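Local atomic coordinates of sensor histidine kinase PdtaS (Mycobacterium tuberculosis, PDB entry 2YKH), a protein that probably phosphorylates itself on a histidine when cyclic di-GMP binds, starting the PdtaR/PdtaS signalling that adapts mycobacteria to poor nutrient conditions. Residues V21-A26 against A167-M172; H232-H237 against M251-G256; I184-D189 against V274-L279. All blocks are in the same frame, centred on the assembly; numbering follows the deposited sequence.

How the contacts relate
This chain is the N-terminal piece of the kinase, with a GAF and a PAS-like region. Contact 1, partly buried, rests the interdomain loop on helix 18-30 of the GAF domain. Contacts 2 and 3 are buried and reach the PAS-like domain's antiparallel sheet: contact 2 lays a helix over edge strand 250-255, contact 3 pairs two strands further in. Contacts 1 and 2 have no hydrogen bond across them, the first centring on an aspartate, the second on a methionine and valines; contact 3 alone has a backbone ladder. Centre to centre, contact 1 is about 25 Å from contact 2 and about 23 Å from contact 3; contacts 2 and 3 are about 16 Å apart.

Contact 1: residues V21-A26 against A167-M172; sequences VDHLHA and AGDVAM
Helix 18-30 of the GAF domain offers D22, H23 and A26 as the surface on which D169 of the interdomain loop settles. D169 lies against the side of the helix: its CB meets D22 CB at 3.7 Å, and its carboxylate reaches along the backbone from D22 to H23. OD2 of D169 comes to 3.8 Å from H23 N and CG of D169 to 4.0 Å from H23 CA, van der Waals distances with no hydrogen bond between them. The H23 imidazole is approached by the other oxygen. With CG anti to the backbone N (chi1 -174°), the ring swings so that its ND1 lies 4.0 Å from D169 OD1, which stands at the ring edge near its plane, while ring and carboxylate planes are 69° apart.

One turn further on, A26 continues the surface. Its methyl points at the loop, packing 3.7 Å from D169 C and 3.9 Å from V170 N. The loop itself, in the connection from helix 143-161 to the PAS-like domain, has no regular structure here. F120 of strand 112-120 backs the site on the GAF side, its ring meeting that of H23 and its side chain touching D169. The carboxylates of D22 and D169 are near neighbours of like charge, 5.1 Å apart between their OD2 atoms, which may disfavour a closer approach. On the side of the helix turned from the loop, L24 packs on V118, V125 and A126 of the GAF sheet.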
ATOM      1  N   VAL A  21      -4.014 -16.211   8.957  1.00 34.34           N
ATOM      2  CA  VAL A  21      -5.066 -15.347   9.476  1.00 33.31           C
ATOM      3  C   VAL A  21      -4.486 -13.987   9.814  1.00 33.05           C
ATOM      4  O   VAL A  21      -5.051 -12.973   9.423  1.00 33.55           O
ATOM      5  CB  VAL A  21      -5.800 -15.980  10.695  1.00 33.34           C
ATOM      6  CG1 VAL A  21      -6.425 -14.937  11.563  1.00 33.12           C
ATOM      7  CG2 VAL A  21      -6.874 -16.946  10.234  1.00 32.80           C
ATOM      8  N   ASP A  22      -3.346 -13.968  10.508  1.00 32.41           N
ATOM      9  CA  ASP A  22      -2.590 -12.742  10.754  1.00 31.70           C
ATOM     10  C   ASP A  22      -2.212 -11.971   9.484  1.00 31.41           C
ATOM     11  O   ASP A  22      -2.405 -10.758   9.429  1.00 31.70           O
ATOM     12  CB  ASP A  22      -1.362 -13.032  11.591  1.00 31.71           C
ATOM     13  CG  ASP A  22      -1.671 -13.039  13.075  1.00 32.97           C
ATOM     14  OD1 ASP A  22      -2.860 -12.949  13.437  1.00 34.19           O
ATOM     15  OD2 ASP A  22      -0.726 -13.136  13.889  1.00 34.26           O
ATOM     16  N   HIS A  23      -1.710 -12.675   8.467  1.00 30.82           N
ATOM     17  CA  HIS A  23      -1.377 -12.073   7.183  1.00 30.12           C
ATOM     18  C   HIS A  23      -2.613 -11.389   6.586  1.00 30.48           C
ATOM     19  O   HIS A  23      -2.531 -10.241   6.124  1.00 30.51           O
ATOM     20  CB  HIS A  23      -0.795 -13.122   6.222  1.00 29.58           C
ATOM     21  CG  HIS A  23      -0.296 -12.557   4.923  1.00 27.53           C
ATOM     22  ND1 HIS A  23       0.839 -11.788   4.832  1.00 26.68           N
ATOM     23  CD2 HIS A  23      -0.762 -12.680   3.661  1.00 25.17           C
ATOM     24  CE1 HIS A  23       1.042 -11.453   3.572  1.00 24.82           C
ATOM     25  NE2 HIS A  23       0.075 -11.969   2.843  1.00 23.42           N
ATOM     26  N   LEU A  24      -3.759 -12.068   6.622  1.00 30.05           N
ATOM     27  CA  LEU A  24      -4.975 -11.464   6.079  1.00 30.37           C
ATOM     28  C   LEU A  24      -5.461 -10.210   6.866  1.00 30.54           C
ATOM     29  O   LEU A  24      -5.827  -9.185   6.271  1.00 30.94           O
ATOM     30  CB  LEU A  24      -6.081 -12.504   5.897  1.00 30.01           C
ATOM     31  CG  LEU A  24      -5.779 -13.560   4.828  1.00 30.59           C
ATOM     32  CD1 LEU A  24      -6.936 -14.514   4.691  1.00 29.99           C
ATOM     33  CD2 LEU A  24      -5.397 -12.964   3.446  1.00 29.01           C
ATOM     34  N   HIS A  25      -5.436 -10.269   8.189  1.00 29.79           N
ATOM     35  CA  HIS A  25      -5.655  -9.072   8.951  1.00 29.44           C
ATOM     36  C   HIS A  25      -4.738  -7.923   8.508  1.00 29.12           C
ATOM     37  O   HIS A  25      -5.162  -6.781   8.404  1.00 28.83           O
ATOM     38  CB  HIS A  25      -5.447  -9.372  10.416  1.00 29.61           C
ATOM     39  CG  HIS A  25      -6.596 -10.091  11.047  1.00 31.04           C
ATOM     40  ND1 HIS A  25      -7.792  -9.471  11.346  1.00 31.14           N
ATOM     41  CD2 HIS A  25      -6.732 -11.380  11.442  1.00 31.48           C
ATOM     42  CE1 HIS A  25      -8.610 -10.341  11.904  1.00 31.20           C
ATOM     43  NE2 HIS A  25      -7.992 -11.507  11.972  1.00 31.81           N
ATOM     44  N   ALA A  26      -3.475  -8.240   8.235  1.00 28.91           N
ATOM     45  CA  ALA A  26      -2.495  -7.223   7.880  1.00 28.22           C
ATOM     46  C   ALA A  26      -2.810  -6.588   6.527  1.00 27.98           C
ATOM     47  O   ALA A  26      -2.702  -5.372   6.371  1.00 27.76           O
ATOM     48  CB  ALA A  26      -1.102  -7.801   7.910  1.00 28.00           C
ATOM     49  N   ALA A 167       7.020  -7.502   8.250  1.00 65.20           N
ATOM     50  CA  ALA A 167       7.470  -7.424   9.667  1.00 67.59           C
ATOM     51  C   ALA A 167       6.325  -7.397  10.685  1.00 69.44           C
ATOM     52  O   ALA A 167       5.468  -6.495  10.673  1.00 70.08           O
ATOM     53  CB  ALA A 167       8.441  -6.236   9.877  1.00 67.30           C
ATOM     54  N   GLY A 168       6.315  -8.392  11.569  1.00 71.43           N
ATOM     55  CA  GLY A 168       5.127  -8.692  12.369  1.00 73.61           C
ATOM     56  C   GLY A 168       4.060  -9.206  11.406  1.00 75.26           C
ATOM     57  O   GLY A 168       4.377  -9.940  10.442  1.00 75.22           O
ATOM     58  N   ASP A 169       2.804  -8.830  11.677  1.00 76.55           N
ATOM     59  CA  ASP A 169       1.666  -9.001  10.754  1.00 77.58           C
ATOM     60  C   ASP A 169       0.524  -8.089  11.195  1.00 78.28           C
ATOM     61  O   ASP A 169      -0.573  -8.563  11.563  1.00 78.44           O
ATOM     62  CB  ASP A 169       1.190 -10.457  10.675  1.00 77.54           C
ATOM     63  CG  ASP A 169       1.754 -11.199   9.475  1.00 78.15           C
ATOM     64  OD1 ASP A 169       2.061 -10.554   8.437  1.00 78.25           O
ATOM     65  OD2 ASP A 169       1.880 -12.441   9.577  1.00 78.76           O
ATOM     66  N   VAL A 170       0.794  -6.778  11.152  1.00 78.82           N
ATOM     67  CA  VAL A 170      -0.155  -5.759  11.624  1.00 79.05           C
ATOM     68  C   VAL A 170      -0.116  -4.480  10.736  1.00 79.00           C
ATOM     69  O   VAL A 170       0.816  -4.305   9.933  1.00 79.10           O
ATOM     70  CB  VAL A 170       0.020  -5.505  13.187  1.00 79.19           C
ATOM     71  CG1 VAL A 170       1.409  -4.929  13.523  1.00 79.52           C
ATOM     72  CG2 VAL A 170      -1.130  -4.667  13.780  1.00 79.02           C
ATOM     73  N   ALA A 171      -1.146  -3.631  10.866  1.00 78.73           N
ATOM     74  CA  ALA A 171      -1.276  -2.346  10.141  1.00 78.02           C
ATOM     75  C   ALA A 171      -0.366  -1.200  10.657  1.00 77.51           C
ATOM     76  O   ALA A 171      -0.220  -0.156   9.993  1.00 77.46           O
ATOM     77  CB  ALA A 171      -2.730  -1.905  10.161  1.00 78.23           C
ATOM     78  N   MET A 172       0.187  -1.394  11.861  1.00 76.45           N
ATOM     79  CA  MET A 172       1.270  -0.576  12.443  1.00 75.18           C
ATOM     80  C   MET A 172       0.983   0.884  12.847  1.00 73.89           C
ATOM     81  O   MET A 172       1.751   1.433  13.655  1.00 73.94           O
ATOM     82  CB  MET A 172       2.561  -0.675  11.606  1.00 75.50           C
ATOM     83  CG  MET A 172       3.347  -1.972  11.803  1.00 76.79           C
ATOM     84  SD  MET A 172       4.734  -2.178  10.640  1.00 79.82           S
ATOM     85  CE  MET A 172       6.048  -1.272  11.469  1.00 79.50           C
TER

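Contact 2: residues H232-H237 against M251-G256; sequences HEVDEH and MEVDAG
M251 of strand 250-255 carries most of the apolar contact, its terminal methyl lying against one turn of helix 228-241. CE lies 3.8 Å from the carbonyl oxygen of E233, 3.9 Å from V234 CA and 4.1 Å from H237 CB, so it rests on the backbone and the roots of the side chains. The torsions put it there: CG stands between the backbone N and the carbonyl carbon (chi1 45°), and the chain then bends at chi2 and chi3. V234 completes the apolar group with a single branch, CG2, which touches both M251 CE at 4.1 Å and CG1 of V253 at 4.1 Å. It thereby links two strand residues whose side chains point to the same side of the sheet.

A Met-aromatic contact is added at the imidazole. M251 SD lies 4.8 Å from the centroid of the H237 ring, in an oblique approach 26° off the ring normal. No hydrogen bond spans the two segments; the polar end of H237 turns instead to strand 258-269, where NE2 bonds to T264 OG1, which restrains the ring beside the methionine. D235, pointing away from the strand, forms a salt bridge with R222.

The axes of helix and strand pass 10.6 Å apart at 132°, about midway between perpendicular and antiparallel. This is consistent with a PAS-like fold, in which a helix, here 228-241, packs on the sheet and leads into its third strand. That strand, 250-255, is the outermost of the sheet and pairs with 258-269 through M251 with L262 and V253 with V260.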
ATOM      1  N   HIS A 232      20.053  11.228  11.185  1.00 46.46           N
ATOM      2  CA  HIS A 232      20.788  10.022  10.893  1.00 46.46           C
ATOM      3  C   HIS A 232      19.867   8.811  10.839  1.00 46.62           C
ATOM      4  O   HIS A 232      20.037   7.963   9.977  1.00 46.58           O
ATOM      5  CB  HIS A 232      21.911   9.805  11.891  1.00 46.57           C
ATOM      6  CG  HIS A 232      22.708   8.575  11.614  1.00 46.89           C
ATOM      7  ND1 HIS A 232      23.442   8.413  10.455  1.00 46.99           N
ATOM      8  CD2 HIS A 232      22.869   7.438  12.329  1.00 46.16           C
ATOM      9  CE1 HIS A 232      24.025   7.230  10.470  1.00 47.52           C
ATOM     10  NE2 HIS A 232      23.692   6.619  11.596  1.00 48.39           N
ATOM     11  N   GLU A 233      18.893   8.737  11.746  1.00 46.94           N
ATOM     12  CA  GLU A 233      17.903   7.666  11.732  1.00 47.32           C
ATOM     13  C   GLU A 233      17.293   7.510  10.351  1.00 47.57           C
ATOM     14  O   GLU A 233      17.200   6.400   9.851  1.00 47.65           O
ATOM     15  CB  GLU A 233      16.839   7.873  12.806  1.00 47.25           C
ATOM     16  CG  GLU A 233      16.953   6.833  13.905  1.00 48.76           C
ATOM     17  CD  GLU A 233      16.468   7.294  15.259  1.00 50.24           C
ATOM     18  OE1 GLU A 233      15.644   8.245  15.332  1.00 51.36           O
ATOM     19  OE2 GLU A 233      16.917   6.674  16.255  1.00 50.01           O
ATOM     20  N   VAL A 234      16.922   8.633   9.735  1.00 47.88           N
ATOM     21  CA  VAL A 234      16.339   8.656   8.399  1.00 48.28           C
ATOM     22  C   VAL A 234      17.364   8.217   7.375  1.00 48.89           C
ATOM     23  O   VAL A 234      17.077   7.381   6.540  1.00 48.77           O
ATOM     24  CB  VAL A 234      15.774  10.057   8.026  1.00 48.29           C
ATOM     25  CG1 VAL A 234      15.077  10.032   6.669  1.00 47.93           C
ATOM     26  CG2 VAL A 234      14.798  10.543   9.086  1.00 48.07           C
ATOM     27  N   ASP A 235      18.557   8.793   7.443  1.00 50.15           N
ATOM     28  CA  ASP A 235      19.695   8.379   6.609  1.00 51.36           C
ATOM     29  C   ASP A 235      19.923   6.868   6.717  1.00 52.09           C
ATOM     30  O   ASP A 235      19.874   6.163   5.708  1.00 52.22           O
ATOM     31  CB  ASP A 235      20.967   9.148   7.013  1.00 51.54           C
ATOM     32  CG  ASP A 235      22.077   9.085   5.952  1.00 52.38           C
ATOM     33  OD1 ASP A 235      22.138   8.114   5.172  1.00 53.07           O
ATOM     34  OD2 ASP A 235      22.912  10.015   5.899  1.00 53.49           O
ATOM     35  N   GLU A 236      20.162   6.385   7.938  1.00 52.80           N
ATOM     36  CA  GLU A 236      20.274   4.965   8.207  1.00 53.83           C
ATOM     37  C   GLU A 236      19.197   4.209   7.430  1.00 53.75           C
ATOM     38  O   GLU A 236      19.518   3.329   6.643  1.00 53.80           O
ATOM     39  CB  GLU A 236      20.138   4.699   9.713  1.00 54.55           C
ATOM     40  CG  GLU A 236      20.546   3.294  10.194  1.00 58.11           C
ATOM     41  CD  GLU A 236      22.048   3.183  10.526  1.00 62.75           C
ATOM     42  OE1 GLU A 236      22.886   3.368   9.604  1.00 63.81           O
ATOM     43  OE2 GLU A 236      22.387   2.916  11.715  1.00 64.41           O
ATOM     44  N   HIS A 237      17.928   4.581   7.621  1.00 53.75           N
ATOM     45  CA  HIS A 237      16.796   3.775   7.138  1.00 53.62           C
ATOM     46  C   HIS A 237      16.664   3.715   5.627  1.00 54.07           C
ATOM     47  O   HIS A 237      16.328   2.679   5.074  1.00 53.90           O
ATOM     48  CB  HIS A 237      15.478   4.247   7.740  1.00 53.24           C
ATOM     49  CG  HIS A 237      14.281   3.681   7.050  1.00 52.06           C
ATOM     50  ND1 HIS A 237      13.811   2.411   7.304  1.00 50.84           N
ATOM     51  CD2 HIS A 237      13.474   4.200   6.095  1.00 50.30           C
ATOM     52  CE1 HIS A 237      12.753   2.180   6.551  1.00 50.08           C
ATOM     53  NE2 HIS A 237      12.531   3.249   5.806  1.00 49.83           N
ATOM     54  N   MET A 251       8.135   7.171  10.843  1.00 53.98           N
ATOM     55  CA  MET A 251       8.795   8.070  11.792  1.00 53.21           C
ATOM     56  C   MET A 251       8.239   9.485  11.677  1.00 51.94           C
ATOM     57  O   MET A 251       7.974   9.955  10.583  1.00 51.95           O
ATOM     58  CB  MET A 251      10.340   8.048  11.648  1.00 53.42           C
ATOM     59  CG  MET A 251      10.900   8.108  10.204  1.00 55.20           C
ATOM     60  SD  MET A 251      11.725   6.622   9.497  1.00 58.30           S
ATOM     61  CE  MET A 251      13.391   6.796  10.164  1.00 57.93           C
ATOM     62  N   GLU A 252       8.026  10.138  12.812  1.00 50.49           N
ATOM     63  CA  GLU A 252       7.627  11.535  12.846  1.00 49.06           C
ATOM     64  C   GLU A 252       8.880  12.413  13.074  1.00 48.10           C
ATOM     65  O   GLU A 252       9.516  12.332  14.111  1.00 47.95           O
ATOM     66  CB  GLU A 252       6.567  11.732  13.936  1.00 48.98           C
ATOM     67  CG  GLU A 252       6.010  13.149  14.080  1.00 49.41           C
ATOM     68  CD  GLU A 252       4.926  13.256  15.152  1.00 50.49           C
ATOM     69  OE1 GLU A 252       3.800  12.761  14.940  1.00 50.28           O
ATOM     70  OE2 GLU A 252       5.199  13.843  16.212  1.00 50.44           O
ATOM     71  N   VAL A 253       9.244  13.232  12.094  1.00 47.07           N
ATOM     72  CA  VAL A 253      10.382  14.153  12.239  1.00 46.28           C
ATOM     73  C   VAL A 253       9.998  15.635  12.277  1.00 45.49           C
ATOM     74  O   VAL A 253       8.958  16.024  11.781  1.00 45.76           O
ATOM     75  CB  VAL A 253      11.464  13.952  11.137  1.00 46.30           C
ATOM     76  CG1 VAL A 253      12.392  12.830  11.507  1.00 46.99           C
ATOM     77  CG2 VAL A 253      10.840  13.696   9.789  1.00 46.09           C
ATOM     78  N   ASP A 254      10.847  16.445  12.895  1.00 44.63           N
ATOM     79  CA  ASP A 254      10.735  17.880  12.856  1.00 43.80           C
ATOM     80  C   ASP A 254      11.781  18.370  11.867  1.00 43.36           C
ATOM     81  O   ASP A 254      12.919  17.901  11.878  1.00 43.52           O
ATOM     82  CB  ASP A 254      11.025  18.496  14.220  1.00 43.67           C
ATOM     83  CG  ASP A 254       9.908  18.284  15.240  1.00 44.69           C
ATOM     84  OD1 ASP A 254       8.775  17.893  14.908  1.00 44.16           O
ATOM     85  OD2 ASP A 254      10.179  18.538  16.426  1.00 46.65           O
ATOM     86  N   ALA A 255      11.381  19.304  11.014  1.00 42.61           N
ATOM     87  CA  ALA A 255      12.268  19.935  10.062  1.00 42.45           C
ATOM     88  C   ALA A 255      11.859  21.401   9.876  1.00 42.46           C
ATOM     89  O   ALA A 255      10.697  21.701   9.632  1.00 42.56           O
ATOM     90  CB  ALA A 255      12.236  19.189   8.746  1.00 42.32           C
ATOM     91  N   GLY A 256      12.815  22.309  10.035  1.00 42.48           N
ATOM     92  CA  GLY A 256      12.579  23.747   9.897  1.00 42.31           C
ATOM     93  C   GLY A 256      11.221  24.287  10.323  1.00 41.93           C
ATOM     94  O   GLY A 256      10.577  25.005   9.534  1.00 42.23           O
TER

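Contact 3: residues I184-D189 against V274-L279; sequences IRLDVD and VGAAIL
L186 and I278 form the apolar centre, one from each strand, with I184 and A276 on the same face of the sheet. CG of L186 lies 3.7 Å from the CD1 tip of I278, the two side chains crossing at a slant. L186 CB faces A276 CB at 3.9 Å, while I184 and I278 meet at their branch carbons, CB to CB 4.2 Å.

Between these side chains and the opposite face, which carries R185 and A277, runs an antiparallel backbone ladder. I184 and I278 are a hydrogen-bonded pair, I184 N to I278 O at 2.9 Å and I278 N to I184 O at 3.0 Å, the second the straighter at 169°. R185 and A277 follow as a non-hydrogen-bonded pair. L186 and A276 close the ladder, with L186 N to A276 O at 2.7 Å and A276 N to L186 O at 3.2 Å.

The polar edge is R185. Its CG leaves anti to the backbone N (chi1 -179°), then bends twice, bringing NE back to its own neighbour's carbonyl, L186 O, at 3.3 Å. That oxygen is thus held by two donors, R185 NE and A276 N, arriving from opposite faces of its plane; NE also makes a weak bond to A276 O. The guanidinium's NH1 forms a salt bridge with D154 on helix 143-161, tying the sheet to a neighbouring helix. Beyond the ladder V188 CG1 leans on the backbone of V274. At the backbone angles of G275 (phi 123°) a CB would run into V274 O and L186 O; its CA instead makes a CA-H...O contact with L186 O.

Strand 183-186 lies between 192-195 and 272-282, and 272-282 in turn pairs with 258-269, as in the 2-1-5-4-3 sheet of PAS domains; helix 197-205 covers I184 through A199 and Y203.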
ATOM      1  N   ILE A 184       5.879   9.880  -2.928  1.00 31.80           N
ATOM      2  CA  ILE A 184       7.216   9.969  -3.507  1.00 33.36           C
ATOM      3  C   ILE A 184       7.698   8.602  -3.977  1.00 34.51           C
ATOM      4  O   ILE A 184       7.670   7.641  -3.231  1.00 34.90           O
ATOM      5  CB  ILE A 184       8.240  10.489  -2.476  1.00 33.52           C
ATOM      6  CG1 ILE A 184       7.784  11.802  -1.850  1.00 33.47           C
ATOM      7  CG2 ILE A 184       9.598  10.662  -3.100  1.00 33.41           C
ATOM      8  CD1 ILE A 184       8.806  12.386  -0.896  1.00 33.83           C
ATOM      9  N   ARG A 185       8.163   8.518  -5.211  1.00 36.04           N
ATOM     10  CA  ARG A 185       8.603   7.258  -5.769  1.00 37.34           C
ATOM     11  C   ARG A 185      10.107   7.281  -5.821  1.00 38.57           C
ATOM     12  O   ARG A 185      10.686   8.122  -6.481  1.00 38.48           O
ATOM     13  CB  ARG A 185       7.986   7.056  -7.164  1.00 37.41           C
ATOM     14  CG  ARG A 185       8.347   5.745  -7.881  1.00 37.79           C
ATOM     15  CD  ARG A 185       7.848   4.522  -7.134  1.00 38.12           C
ATOM     16  NE  ARG A 185       8.953   3.599  -6.944  1.00 40.25           N
ATOM     17  CZ  ARG A 185       9.078   2.420  -7.546  1.00 40.66           C
ATOM     18  NH1 ARG A 185       8.140   1.969  -8.363  1.00 40.06           N
ATOM     19  NH2 ARG A 185      10.139   1.676  -7.293  1.00 40.96           N
ATOM     20  N   LEU A 186      10.726   6.362  -5.091  1.00 40.60           N
ATOM     21  CA  LEU A 186      12.177   6.227  -5.044  1.00 42.63           C
ATOM     22  C   LEU A 186      12.675   5.191  -6.039  1.00 44.24           C
ATOM     23  O   LEU A 186      12.087   4.100  -6.140  1.00 45.10           O
ATOM     24  CB  LEU A 186      12.611   5.810  -3.647  1.00 42.47           C
ATOM     25  CG  LEU A 186      13.316   6.863  -2.795  1.00 43.75           C
ATOM     26  CD1 LEU A 186      14.169   6.198  -1.704  1.00 42.99           C
ATOM     27  CD2 LEU A 186      14.191   7.767  -3.676  1.00 44.79           C
ATOM     28  N   ASP A 187      13.738   5.525  -6.776  1.00 45.65           N
ATOM     29  CA  ASP A 187      14.371   4.562  -7.679  1.00 47.02           C
ATOM     30  C   ASP A 187      15.422   3.771  -6.891  1.00 47.49           C
ATOM     31  O   ASP A 187      15.742   4.143  -5.755  1.00 47.61           O
ATOM     32  CB  ASP A 187      14.927   5.248  -8.941  1.00 47.37           C
ATOM     33  CG  ASP A 187      16.286   5.941  -8.718  1.00 50.00           C
ATOM     34  OD1 ASP A 187      16.680   6.189  -7.554  1.00 51.66           O
ATOM     35  OD2 ASP A 187      16.974   6.242  -9.734  1.00 53.22           O
ATOM     36  N   VAL A 188      15.952   2.691  -7.479  1.00 48.03           N
ATOM     37  CA  VAL A 188      16.903   1.800  -6.786  1.00 48.58           C
ATOM     38  C   VAL A 188      18.138   2.534  -6.256  1.00 49.04           C
ATOM     39  O   VAL A 188      18.760   2.085  -5.282  1.00 49.38           O
ATOM     40  CB  VAL A 188      17.368   0.610  -7.675  1.00 48.76           C
ATOM     41  CG1 VAL A 188      16.175  -0.105  -8.302  1.00 49.00           C
ATOM     42  CG2 VAL A 188      18.373   1.070  -8.760  1.00 49.22           C
ATOM     43  N   ASP A 189      18.480   3.652  -6.906  1.00 49.10           N
ATOM     44  CA  ASP A 189      19.642   4.466  -6.560  1.00 48.99           C
ATOM     45  C   ASP A 189      19.304   5.574  -5.567  1.00 48.19           C
ATOM     46  O   ASP A 189      20.152   6.418  -5.259  1.00 48.26           O
ATOM     47  CB  ASP A 189      20.245   5.093  -7.824  1.00 49.68           C
ATOM     48  CG  ASP A 189      20.542   4.062  -8.916  1.00 51.63           C
ATOM     49  OD1 ASP A 189      21.321   3.102  -8.663  1.00 53.19           O
ATOM     50  OD2 ASP A 189      20.000   4.228 -10.038  1.00 53.52           O
ATOM     51  N   VAL A 274      13.090  -2.754  -6.593  1.00 43.16           N
ATOM     52  CA  VAL A 274      12.743  -1.812  -7.646  1.00 42.13           C
ATOM     53  C   VAL A 274      12.590  -0.411  -7.094  1.00 41.34           C
ATOM     54  O   VAL A 274      12.150   0.484  -7.795  1.00 41.90           O
ATOM     55  CB  VAL A 274      11.495  -2.223  -8.403  1.00 41.92           C
ATOM     56  CG1 VAL A 274      11.877  -3.186  -9.467  1.00 42.37           C
ATOM     57  CG2 VAL A 274      10.482  -2.850  -7.475  1.00 42.21           C
ATOM     58  N   GLY A 275      12.984  -0.218  -5.844  1.00 40.16           N
ATOM     59  CA  GLY A 275      12.882   1.081  -5.208  1.00 38.87           C
ATOM     60  C   GLY A 275      12.076   1.097  -3.929  1.00 37.73           C
ATOM     61  O   GLY A 275      12.170   0.191  -3.103  1.00 37.55           O
ATOM     62  N   ALA A 276      11.283   2.148  -3.776  1.00 36.52           N
ATOM     63  CA  ALA A 276      10.485   2.373  -2.585  1.00 35.07           C
ATOM     64  C   ALA A 276       9.428   3.450  -2.838  1.00 34.57           C
ATOM     65  O   ALA A 276       9.601   4.350  -3.677  1.00 34.17           O
ATOM     66  CB  ALA A 276      11.361   2.774  -1.451  1.00 34.66           C
ATOM     67  N   ALA A 277       8.320   3.331  -2.117  1.00 33.68           N
ATOM     68  CA  ALA A 277       7.345   4.388  -2.018  1.00 32.82           C
ATOM     69  C   ALA A 277       7.492   5.005  -0.613  1.00 32.58           C
ATOM     70  O   ALA A 277       7.577   4.275   0.383  1.00 32.23           O
ATOM     71  CB  ALA A 277       5.953   3.831  -2.247  1.00 32.31           C
ATOM     72  N   ILE A 278       7.575   6.334  -0.553  1.00 31.89           N
ATOM     73  CA  ILE A 278       7.498   7.078   0.701  1.00 31.68           C
ATOM     74  C   ILE A 278       6.246   7.955   0.697  1.00 31.44           C
ATOM     75  O   ILE A 278       6.056   8.792  -0.199  1.00 31.42           O
ATOM     76  CB  ILE A 278       8.717   8.027   0.941  1.00 32.04           C
ATOM     77  CG1 ILE A 278      10.020   7.253   1.141  1.00 32.13           C
ATOM     78  CG2 ILE A 278       8.476   8.928   2.143  1.00 31.60           C
ATOM     79  CD1 ILE A 278      10.784   7.024  -0.125  1.00 32.30           C
ATOM     80  N   LEU A 279       5.405   7.772   1.713  1.00 30.83           N
ATOM     81  CA  LEU A 279       4.263   8.643   1.945  1.00 29.98           C
ATOM     82  C   LEU A 279       4.652   9.675   3.009  1.00 30.06           C
ATOM     83  O   LEU A 279       5.372   9.359   3.941  1.00 30.39           O
ATOM     84  CB  LEU A 279       3.050   7.835   2.386  1.00 29.44           C
ATOM     85  CG  LEU A 279       2.734   6.493   1.706  1.00 28.72           C
ATOM     86  CD1 LEU A 279       1.606   5.811   2.431  1.00 27.79           C
ATOM     87  CD2 LEU A 279       2.424   6.612   0.226  1.00 26.39           C
TER